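PDB 3QNK: putative lipoprotein from Bacteroides fragilis, which probably binds glycan at the cell surface and helps deliver it to an outer-membrane transporter, as SusD-family lipoproteins do. Local coordinates for residues 22-27 with 105-110; 462-467 with 494-499. All blocks are in the same frame, centred on the assembly; numbering follows the deposited sequence.

Contact 1: residues 22-27 with 105-110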
# COMPACT_ATOMS: atom_id res chain seq x y z
N TYR B 22 -11.12 -21.07 2.80
CA TYR B 22 -10.49 -20.12 1.87
C TYR B 22 -10.17 -18.79 2.58
O TYR B 22 -9.14 -18.18 2.30
CB TYR B 22 -11.38 -19.87 0.64
CG TYR B 22 -11.39 -20.99 -0.38
CD1 TYR B 22 -10.34 -21.90 -0.45
CD2 TYR B 22 -12.42 -21.10 -1.31
CE1 TYR B 22 -10.35 -22.95 -1.38
CE2 TYR B 22 -12.43 -22.12 -2.26
CZ TYR B 22 -11.40 -23.05 -2.29
OH TYR B 22 -11.40 -24.07 -3.23
N TYR B 23 -11.04 -18.37 3.53
CA TYR B 23 -10.83 -17.15 4.31
C TYR B 23 -9.54 -17.27 5.12
O TYR B 23 -8.72 -16.34 5.12
CB TYR B 23 -12.04 -16.89 5.23
CG TYR B 23 -12.05 -15.52 5.88
CD1 TYR B 23 -11.21 -15.22 6.95
CD2 TYR B 23 -12.90 -14.51 5.42
CE1 TYR B 23 -11.18 -13.95 7.52
CE2 TYR B 23 -12.88 -13.24 5.98
CZ TYR B 23 -12.02 -12.96 7.03
OH TYR B 23 -12.02 -11.72 7.61
N VAL B 24 -9.34 -18.43 5.79
CA VAL B 24 -8.15 -18.69 6.61
C VAL B 24 -6.90 -18.74 5.69
O VAL B 24 -5.87 -18.19 6.06
CB VAL B 24 -8.32 -19.93 7.50
CG1 VAL B 24 -7.11 -20.17 8.39
CG2 VAL B 24 -9.57 -19.80 8.37
N ASN B 25 -7.04 -19.29 4.47
CA ASN B 25 -5.94 -19.31 3.49
C ASN B 25 -5.52 -17.89 3.12
O ASN B 25 -4.32 -17.62 2.98
CB ASN B 25 -6.32 -20.06 2.21
CG ASN B 25 -6.47 -21.57 2.33
OD1 ASN B 25 -6.41 -22.18 3.41
ND2 ASN B 25 -6.69 -22.19 1.18
N ASP B 26 -6.52 -16.98 3.01
CA ASP B 26 -6.29 -15.56 2.72
C ASP B 26 -5.53 -14.92 3.86
O ASP B 26 -4.66 -14.07 3.61
CB ASP B 26 -7.61 -14.84 2.47
CG ASP B 26 -7.47 -13.40 2.03
OD1 ASP B 26 -6.77 -13.16 1.03
OD2 ASP B 26 -8.13 -12.51 2.65
N LEU B 27 -5.83 -15.32 5.11
CA LEU B 27 -5.15 -14.79 6.30
C LEU B 27 -3.70 -15.26 6.32
O LEU B 27 -2.82 -14.47 6.66
CB LEU B 27 -5.88 -15.17 7.60
CG LEU B 27 -7.27 -14.59 7.81
CD1 LEU B 27 -7.97 -15.26 8.97
CD2 LEU B 27 -7.21 -13.13 8.08
N SER B 105 -12.82 -24.97 15.95
CA SER B 105 -11.85 -24.72 17.03
C SER B 105 -10.43 -24.63 16.49
O SER B 105 -9.74 -23.66 16.81
CB SER B 105 -11.93 -25.79 18.10
OG SER B 105 -11.00 -25.53 19.14
N ARG B 106 -9.99 -25.62 15.68
CA ARG B 106 -8.65 -25.67 15.08
C ARG B 106 -8.44 -24.41 14.20
O ARG B 106 -7.43 -23.73 14.39
CB ARG B 106 -8.47 -27.01 14.30
CG ARG B 106 -7.24 -27.11 13.37
CD ARG B 106 -7.67 -26.87 11.92
NE ARG B 106 -7.20 -27.86 10.95
CZ ARG B 106 -7.75 -29.05 10.74
NH1 ARG B 106 -8.77 -29.46 11.50
NH2 ARG B 106 -7.28 -29.86 9.81
N LEU B 107 -9.42 -24.06 13.32
CA LEU B 107 -9.31 -22.86 12.47
C LEU B 107 -9.19 -21.60 13.30
O LEU B 107 -8.34 -20.76 13.00
CB LEU B 107 -10.49 -22.71 11.50
CG LEU B 107 -10.66 -23.77 10.40
CD1 LEU B 107 -12.00 -23.59 9.68
CD2 LEU B 107 -9.50 -23.75 9.42
N THR B 108 -10.01 -21.47 14.38
CA THR B 108 -9.96 -20.31 15.28
C THR B 108 -8.55 -20.18 15.89
O THR B 108 -8.04 -19.07 15.97
CB THR B 108 -11.06 -20.40 16.35
OG1 THR B 108 -12.30 -20.61 15.69
CG2 THR B 108 -11.16 -19.15 17.20
N GLY B 109 -7.93 -21.31 16.24
CA GLY B 109 -6.58 -21.37 16.77
C GLY B 109 -5.57 -20.81 15.80
O GLY B 109 -4.69 -20.05 16.21
N GLU B 110 -5.73 -21.11 14.51
CA GLU B 110 -4.85 -20.64 13.43
C GLU B 110 -4.95 -19.13 13.29
O GLU B 110 -3.93 -18.47 13.14
CB GLU B 110 -5.18 -21.32 12.09
CG GLU B 110 -5.24 -22.84 12.14
CD GLU B 110 -5.24 -23.54 10.79
OE1 GLU B 110 -4.30 -23.29 10.01
OE2 GLU B 110 -6.12 -24.39 10.55

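Contact 2: residues 462-467 with 494-499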
# COMPACT_ATOMS: atom_id res chain seq x y z
N ILE B 462 22.15 -2.38 22.40
CA ILE B 462 23.57 -2.33 22.01
C ILE B 462 23.77 -1.55 20.67
O ILE B 462 24.74 -1.81 19.93
CB ILE B 462 24.24 -3.72 21.97
CG1 ILE B 462 23.57 -4.67 20.96
CG2 ILE B 462 24.32 -4.33 23.37
CD1 ILE B 462 24.41 -5.84 20.51
N GLY B 463 22.87 -0.59 20.41
CA GLY B 463 22.91 0.25 19.23
C GLY B 463 24.17 1.08 19.07
O GLY B 463 24.80 1.07 18.00
N PRO B 464 24.63 1.77 20.16
CA PRO B 464 25.87 2.57 20.04
C PRO B 464 27.10 1.75 19.64
O PRO B 464 27.94 2.22 18.90
CB PRO B 464 26.04 3.14 21.44
CG PRO B 464 24.68 3.09 22.05
CD PRO B 464 24.02 1.90 21.51
N GLU B 465 27.19 0.52 20.12
CA GLU B 465 28.28 -0.42 19.90
C GLU B 465 28.25 -1.00 18.48
O GLU B 465 29.31 -1.37 17.95
CB GLU B 465 28.16 -1.60 20.91
CG GLU B 465 28.33 -1.25 22.39
CD GLU B 465 27.10 -0.98 23.24
OE1 GLU B 465 26.23 -0.20 22.81
OE2 GLU B 465 27.07 -1.48 24.39
N THR B 466 27.06 -1.13 17.88
CA THR B 466 26.93 -1.79 16.59
C THR B 466 26.74 -0.83 15.42
O THR B 466 27.29 -1.08 14.34
CB THR B 466 25.78 -2.81 16.65
OG1 THR B 466 24.56 -2.13 16.92
CG2 THR B 466 26.01 -3.89 17.68
N GLN B 467 25.98 0.28 15.59
CA GLN B 467 25.76 1.22 14.50
C GLN B 467 26.88 2.26 14.50
O GLN B 467 26.70 3.40 14.96
CB GLN B 467 24.36 1.85 14.60
CG GLN B 467 23.19 0.87 14.39
CD GLN B 467 23.13 0.34 12.97
OE1 GLN B 467 23.68 -0.72 12.67
NE2 GLN B 467 22.42 1.03 12.09
N ARG B 494 16.69 7.14 20.46
CA ARG B 494 15.32 7.17 19.95
C ARG B 494 15.09 6.05 18.94
O ARG B 494 13.94 5.65 18.74
CB ARG B 494 14.98 8.54 19.31
CG ARG B 494 15.73 8.83 18.00
CD ARG B 494 15.37 10.15 17.42
NE ARG B 494 16.00 10.29 16.12
CZ ARG B 494 15.64 11.18 15.20
NH1 ARG B 494 14.61 11.99 15.40
NH2 ARG B 494 16.29 11.23 14.05
N LEU B 495 16.18 5.56 18.30
CA LEU B 495 16.19 4.48 17.30
C LEU B 495 15.86 3.11 17.92
O LEU B 495 15.78 2.11 17.19
CB LEU B 495 17.52 4.42 16.56
CG LEU B 495 17.94 5.65 15.72
CD1 LEU B 495 19.32 5.44 15.17
CD2 LEU B 495 16.96 5.93 14.55
N TYR B 496 15.62 3.06 19.26
CA TYR B 496 15.20 1.81 19.95
C TYR B 496 13.71 1.55 19.68
O TYR B 496 13.21 0.46 19.97
CB TYR B 496 15.53 1.82 21.44
CG TYR B 496 16.99 1.52 21.74
CD1 TYR B 496 17.64 0.45 21.14
CD2 TYR B 496 17.71 2.31 22.63
CE1 TYR B 496 18.98 0.18 21.40
CE2 TYR B 496 19.07 2.07 22.87
CZ TYR B 496 19.69 0.99 22.27
OH TYR B 496 21.02 0.76 22.53
N LEU B 497 13.03 2.54 19.02
CA LEU B 497 11.64 2.43 18.56
C LEU B 497 11.49 3.09 17.20
O LEU B 497 12.17 4.07 16.92
CB LEU B 497 10.67 3.06 19.57
CG LEU B 497 10.35 2.25 20.84
CD1 LEU B 497 9.33 2.98 21.68
CD2 LEU B 497 9.82 0.82 20.49
N THR B 498 10.60 2.53 16.35
CA THR B 498 10.28 3.05 15.00
C THR B 498 9.29 4.22 15.12
O THR B 498 8.35 4.11 15.91
CB THR B 498 9.73 1.92 14.13
OG1 THR B 498 10.76 0.96 14.02
CG2 THR B 498 9.31 2.37 12.72
N PRO B 499 9.45 5.36 14.39
CA PRO B 499 8.45 6.45 14.55
C PRO B 499 7.09 6.04 14.01
O PRO B 499 6.98 5.24 13.06
CB PRO B 499 9.03 7.62 13.75
CG PRO B 499 10.05 7.08 12.89
CD PRO B 499 10.46 5.71 13.36

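Contact 1: residues 22-27 with 105-110
Two helices of the TPR-like alpha-alpha superhelix meet here through buried side chains, with Val24 of helix 17-29 set against Leu107 and Glu110 of helix 101-126. The CB of Val24 is directed toward the second helix, and its two methyls divide the work. CG2 goes to the leucine, 4.1 Å from Leu107 CD2, and CG1 goes to the glutamate, with Val24 CG1 4.3 Å from Glu110 CB. The split follows from the first torsion: with CG1 anti to the backbone N (chi1 -178°), CG2 lies beside that N, and the fork opens onto two residues one helical turn apart. Leu107 sets off along the interface rather than into it, and its CD2 methyl makes the touch, the two side chains meeting at a slant. Val24 CA and Leu107 CA stay 7.3 Å apart. The atoms that meet all belong to side chains, and the contact is modest in area.

Glu110 plays a double part. Its CB packs on the valine, while its OE1 is hydrogen-bonded to the hydroxyl of Tyr28, on the same helix as Val24. On its own helix, Arg106 NE approaches Glu110 OE2 at 3.7 Å, a long salt bridge.

Around this pair, Phe90 of helix 76-93 also packs on Val24, and Leu27 carries the interface onward to Val111 and Leu114 of helix 101-126. Another face of helix 17-29 turns to the second subunit, where Asn25 ND2 bonds to Ile8 O of that neighbouring chain, so the helix packs within the superhelix and also touches the second subunit.

Contact 2: residues 462-467 with 494-499
Tyr496 reaches across to the start of the short helix 463-466, and its hydroxyl meets Gly463 and Pro464 there. The firm part is one bond: Gly463 N donates to Tyr496 OH at 3.1 Å, with 152° at the hydrogen, a moderately bent line. The donor sits at the rim of the phenol, near the ring plane. Ile462, at the N-cap position, brings its own N to 3.3 Å from Tyr496 OH, but the angle is poor and this pair is not a bond. What carries the ring across is the tyrosine's length. CG lies anti to the carbonyl carbon (chi1 -79°), and although the side chain starts out along the boundary, its far end spans it, while Gly463 CA and Tyr496 CA remain 7.9 Å apart.

The looser side belongs to Pro464, an exposed residue whose side chain crosses that of the tyrosine at about a right angle. Pro464 CD is 3.4 Å from Tyr496 OH and 4.5 Å from Tyr496 CZ, so only the margin of the proline is engaged. The phenol has further company: Lys461 makes a cation-pi contact with it, and Trp491 meets it with ring planes at about 55°.

Gly463 has its N held by the phenol, while its O accepts from both Thr466 N and Gln467 N; both backbone polar atoms of Gly463 are thus engaged. A hydroxyl accepting from a first-turn N-H is probably somewhat polarised, and the bond joins the helix to the 3-10 turn that ends at Tyr496 without pairing formal charges.

From the N terminus, contact 1 closes first, bringing helix 101-126 back onto helix 17-29 over 77 residues that include helices 55-58 and 76-93. Contact 2 comes much later and closes a shorter excursion, made chiefly of strands 469-475 and 480-488. The two are in series, neither nested nor crossed. Contact 1 belongs to the N-terminal starch-binding-associated region and contact 2 to the SusD family region; the centres of contact 1 and contact 2 are about 36 Å apart. The fold nevertheless connects them. Arg125, near the far end of helix 101-126, makes backbone hydrogen bonds with Thr498, while from within the first loop Asn62 hydrogen-bonds to Gln467 and Asp64 makes a salt bridge with Arg494.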